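Local coordinates for LS-24 (Lathyrus sativus, PDB 3LP9), which probably binds hemin as a monomer and spermine as a dimer, and may take part in the oxidative stress response and polyamine biosynthesis, at residues T168-E171 and S172-A176; I97-G100 and P101-I104. One frame throughout, in Å; residues are numbered along the deposited sequence.

In the fold
LS-24 folds as a four-bladed hemopexin propeller, and from the N terminus its chain reaches contact 2 first. There I97-G100 runs straight into P101-I104 and bends the outer strand of the second antiparallel sheet before helix 104-107. Contact 1 follows in series: T168-E171 turns into S172-A176 within the loop that runs from helix 158-161 to strand 176-179, the first strand of the fourth sheet, and to the calcium site. Both are local turns, so neither encloses nor crosses the other. The centres of contacts 1 and 2 are 27 Å apart. They lie on opposite sides of the chain's centre, contact 2 at the subunit interface and contact 1 leading to the metal.

Contact 1 (T168-E171 and S172-A176); sequences TIFE and SGADA. With CA (calcium ion), chain E.
The ring of F170 meets A174 edge-on, its CD1 lying 4.2 Å from A174 CB close to the ring plane, beside a type I beta turn (F170-G173) that leads into a blade of the four-bladed hemopexin propeller. I169 CG1 covers one ring face near its rim; the ring also packs on F188 of strand 185-190 and A195 of strand 193-198, and its plane lies about 30° from that of F165. The turn is closed by a hydrogen bond from G173 N to F170 O, 2.9 Å long and nearly straight (168° at the hydrogen), although the donor stands well above the carbonyl plane. With OG set between its backbone N and carbonyl carbon (chi1 63°), S172 folds back to give I169 O a weak bond of 3.3 Å. K190 NZ gathers the carbonyl oxygens of I169 and G173 from the neighbouring strand. G173 has a backbone shape that calls for glycine, since a CB would jam against the carbonyl oxygen of S172. Beyond it D175 offers the metal its main chain, while its carboxylate bonds through OD2 to D191 N; D175 O binds the calcium ion at 2.5 Å, joined by the carbonyl oxygens of N7, D65 and D121.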
loop_
_atom_site.group_PDB
_atom_site.type_symbol
_atom_site.label_atom_id
_atom_site.label_comp_id
_atom_site.label_asym_id
_atom_site.label_seq_id
_atom_site.Cartn_x
_atom_site.Cartn_y
_atom_site.Cartn_z
ATOM N N THR A 168 18.313 -3.233 -29.415
ATOM C CA THR A 168 18.462 -4.263 -28.396
ATOM C C THR A 168 17.127 -4.264 -27.655
ATOM O O THR A 168 16.310 -3.373 -27.832
ATOM C CB THR A 168 19.650 -3.991 -27.405
ATOM O OG1 THR A 168 19.342 -2.918 -26.494
ATOM C CG2 THR A 168 20.927 -3.638 -28.148
ATOM N N ILE A 169 16.896 -5.301 -26.863
ATOM C CA ILE A 169 15.714 -5.478 -26.047
ATOM C C ILE A 169 15.568 -4.419 -24.972
ATOM O O ILE A 169 14.491 -4.122 -24.486
ATOM C CB ILE A 169 15.766 -6.893 -25.461
ATOM C CG1 ILE A 169 16.985 -7.058 -24.544
ATOM C CG2 ILE A 169 15.781 -7.936 -26.638
ATOM C CD1 ILE A 169 16.882 -8.201 -23.688
ATOM N N PHE A 170 16.674 -3.821 -24.600
ATOM C CA PHE A 170 16.690 -2.771 -23.548
ATOM C C PHE A 170 16.174 -1.411 -24.036
ATOM O O PHE A 170 15.752 -0.576 -23.236
ATOM C CB PHE A 170 18.069 -2.703 -22.875
ATOM C CG PHE A 170 18.408 -3.924 -22.084
ATOM C CD1 PHE A 170 17.783 -4.166 -20.857
ATOM C CD2 PHE A 170 19.302 -4.877 -22.594
ATOM C CE1 PHE A 170 18.060 -5.322 -20.164
ATOM C CE2 PHE A 170 19.605 -6.044 -21.865
ATOM C CZ PHE A 170 19.004 -6.254 -20.672
ATOM N N GLU A 171 16.188 -1.202 -25.363
ATOM C CA GLU A 171 15.670 0.033 -26.017
ATOM C C GLU A 171 14.240 0.407 -25.566
ATOM O O GLU A 171 13.901 1.595 -25.462
ATOM C CB GLU A 171 15.770 -0.157 -27.512
ATOM C CG GLU A 171 15.057 0.804 -28.365
ATOM C CD GLU A 171 15.350 0.564 -29.854
ATOM O OE1 GLU A 171 15.736 -0.570 -30.253
ATOM O OE2 GLU A 171 15.145 1.526 -30.638
ATOM N N SER A 172 13.434 -0.634 -25.273
ATOM C CA SER A 172 12.087 -0.498 -24.792
ATOM C C SER A 172 11.858 -0.732 -23.295
ATOM O O SER A 172 10.694 -0.870 -22.876
ATOM C CB SER A 172 11.210 -1.472 -25.548
ATOM O OG SER A 172 11.602 -2.806 -25.300
ATOM N N GLY A 173 12.919 -0.770 -22.491
ATOM C CA GLY A 173 12.738 -0.958 -21.065
ATOM C C GLY A 173 13.512 -2.077 -20.377
ATOM O O GLY A 173 14.128 -2.904 -21.023
ATOM N N ALA A 174 13.492 -2.077 -19.059
ATOM C CA ALA A 174 14.169 -3.112 -18.292
ATOM C C ALA A 174 13.320 -3.697 -17.137
ATOM O O ALA A 174 12.451 -3.047 -16.569
ATOM C CB ALA A 174 15.501 -2.546 -17.773
ATOM N N ASP A 175 13.568 -4.960 -16.832
ATOM C CA ASP A 175 12.928 -5.640 -15.715
ATOM C C ASP A 175 13.498 -5.105 -14.366
ATOM O O ASP A 175 12.747 -4.777 -13.441
ATOM C CB ASP A 175 13.115 -7.150 -15.836
ATOM C CG ASP A 175 12.136 -7.810 -16.806
ATOM O OD1 ASP A 175 11.281 -7.078 -17.374
ATOM O OD2 ASP A 175 12.220 -9.045 -16.994
ATOM N N ALA A 176 14.816 -5.001 -14.288
ATOM C CA ALA A 176 15.531 -4.582 -13.094
ATOM C C ALA A 176 16.948 -4.084 -13.474
ATOM O O ALA A 176 17.423 -4.267 -14.621
ATOM C CB ALA A 176 15.662 -5.698 -12.159
HETATM CA CA CA E . 10.724 -4.135 -12.056
HETATM O O HOH W 1 8.137 -2.890 -11.703
#

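Contact 2 (I97-G100 and P101-I104)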
loop_
_atom_site.group_PDB
_atom_site.type_symbol
_atom_site.label_atom_id
_atom_site.label_comp_id
_atom_site.label_asym_id
_atom_site.label_seq_id
_atom_site.Cartn_x
_atom_site.Cartn_y
_atom_site.Cartn_z
ATOM N N ILE A 97 12.314 0.085 8.569
ATOM C CA ILE A 97 11.784 1.019 7.577
ATOM C C ILE A 97 12.222 2.355 8.116
ATOM O O ILE A 97 12.144 2.566 9.294
ATOM C CB ILE A 97 10.210 0.949 7.443
ATOM C CG1 ILE A 97 9.751 -0.375 6.831
ATOM C CG2 ILE A 97 9.692 2.013 6.574
ATOM C CD1 ILE A 97 8.266 -0.567 6.914
ATOM N N ILE A 98 12.634 3.255 7.244
ATOM C CA ILE A 98 12.964 4.630 7.606
ATOM C C ILE A 98 11.926 5.689 7.127
ATOM O O ILE A 98 11.694 6.706 7.777
ATOM C CB ILE A 98 14.413 5.011 7.137
ATOM C CG1 ILE A 98 15.468 4.339 8.052
ATOM C CG2 ILE A 98 14.558 6.549 7.115
ATOM C CD1 ILE A 98 16.701 4.021 7.356
ATOM N N LEU A 99 11.256 5.400 6.016
ATOM C CA LEU A 99 10.370 6.381 5.354
ATOM C C LEU A 99 9.233 5.549 4.808
ATOM O O LEU A 99 9.504 4.482 4.215
ATOM C CB LEU A 99 11.107 6.862 4.139
ATOM C CG LEU A 99 11.472 8.245 3.595
ATOM C CD1 LEU A 99 10.253 8.838 2.998
ATOM C CD2 LEU A 99 12.092 9.102 4.678
ATOM N N GLY A 100 7.986 6.009 4.963
ATOM C CA GLY A 100 6.859 5.329 4.324
ATOM C C GLY A 100 6.344 4.055 5.044
ATOM O O GLY A 100 6.590 3.895 6.242
ATOM N N PRO A 101 5.650 3.160 4.320
ATOM C CA PRO A 101 5.300 3.267 2.881
ATOM C C PRO A 101 4.514 4.532 2.479
ATOM O O PRO A 101 3.560 4.929 3.116
ATOM C CB PRO A 101 4.522 1.966 2.591
ATOM C CG PRO A 101 4.957 0.977 3.733
ATOM C CD PRO A 101 5.163 1.890 4.911
ATOM N N LYS A 102 4.998 5.185 1.417
ATOM C CA LYS A 102 4.342 6.361 0.837
ATOM C C LYS A 102 4.221 6.263 -0.688
ATOM O O LYS A 102 5.037 5.691 -1.356
ATOM C CB LYS A 102 5.117 7.650 1.194
ATOM C CG LYS A 102 4.747 8.298 2.532
ATOM C CD LYS A 102 5.304 9.733 2.527
ATOM C CE LYS A 102 5.167 10.391 3.887
ATOM N NZ LYS A 102 6.443 10.062 4.617
ATOM N N LYS A 103 3.185 6.886 -1.233
ATOM C CA LYS A 103 2.947 6.912 -2.659
ATOM C C LYS A 103 4.185 7.545 -3.326
ATOM O O LYS A 103 4.706 8.508 -2.821
ATOM C CB LYS A 103 1.695 7.752 -2.917
ATOM C CG LYS A 103 0.380 6.941 -3.003
ATOM C CD LYS A 103 -0.778 7.818 -2.686
ATOM C CE LYS A 103 -2.062 7.135 -2.982
ATOM N NZ LYS A 103 -3.246 8.045 -2.763
ATOM N N ILE A 104 4.611 7.005 -4.463
ATOM C CA ILE A 104 5.730 7.531 -5.201
ATOM C C ILE A 104 5.594 9.028 -5.443
ATOM O O ILE A 104 6.509 9.778 -5.133
ATOM C CB ILE A 104 5.912 6.785 -6.554
ATOM C CG1 ILE A 104 6.306 5.318 -6.335
ATOM C CG2 ILE A 104 6.849 7.509 -7.475
ATOM C CD1 ILE A 104 6.073 4.488 -7.529
#
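I97 leans toward P101 across a tight bend, the CD1 tip of the isoleucine coming to 4.4 Å from P101 CD at the nitrogen-side corner of the pyrrolidine ring, while the CB of the proline points away. The bend owes its sharpness to the cis peptide between G100 and P101, which brings their CA atoms to 3.0 Å. G100 has a positive phi (80°), and a CB there would run into P101 CA and K102 N, which leaves glycine the natural occupant. Past the proline, K102 points its CB back toward the preceding residues and passes its CG within 4.1 Å of G100 CA. Its chain is extended as far as CE and then bends (chi4 90°), bringing NZ to 4.3 Å from L99 CD1, a loose approach; V107 of helix 104-107 touches both side chains. Replacing P101 by an alanine would remove the ring atom CD that I97 meets and would probably let the peptide relax to trans, opening the bend and shifting K102 away from L99. The second subunit holds this edge too: its S61 OG bonds P101 O, its Q56 NE2 bonds I97 O, and its E80 forms a salt bridge with K103. A classic beta bulge, with I98 and L99 both opposite L85, and the cis-proline bend together interrupt the outermost strand of a hemopexin propeller blade, here lying at the dimer interface.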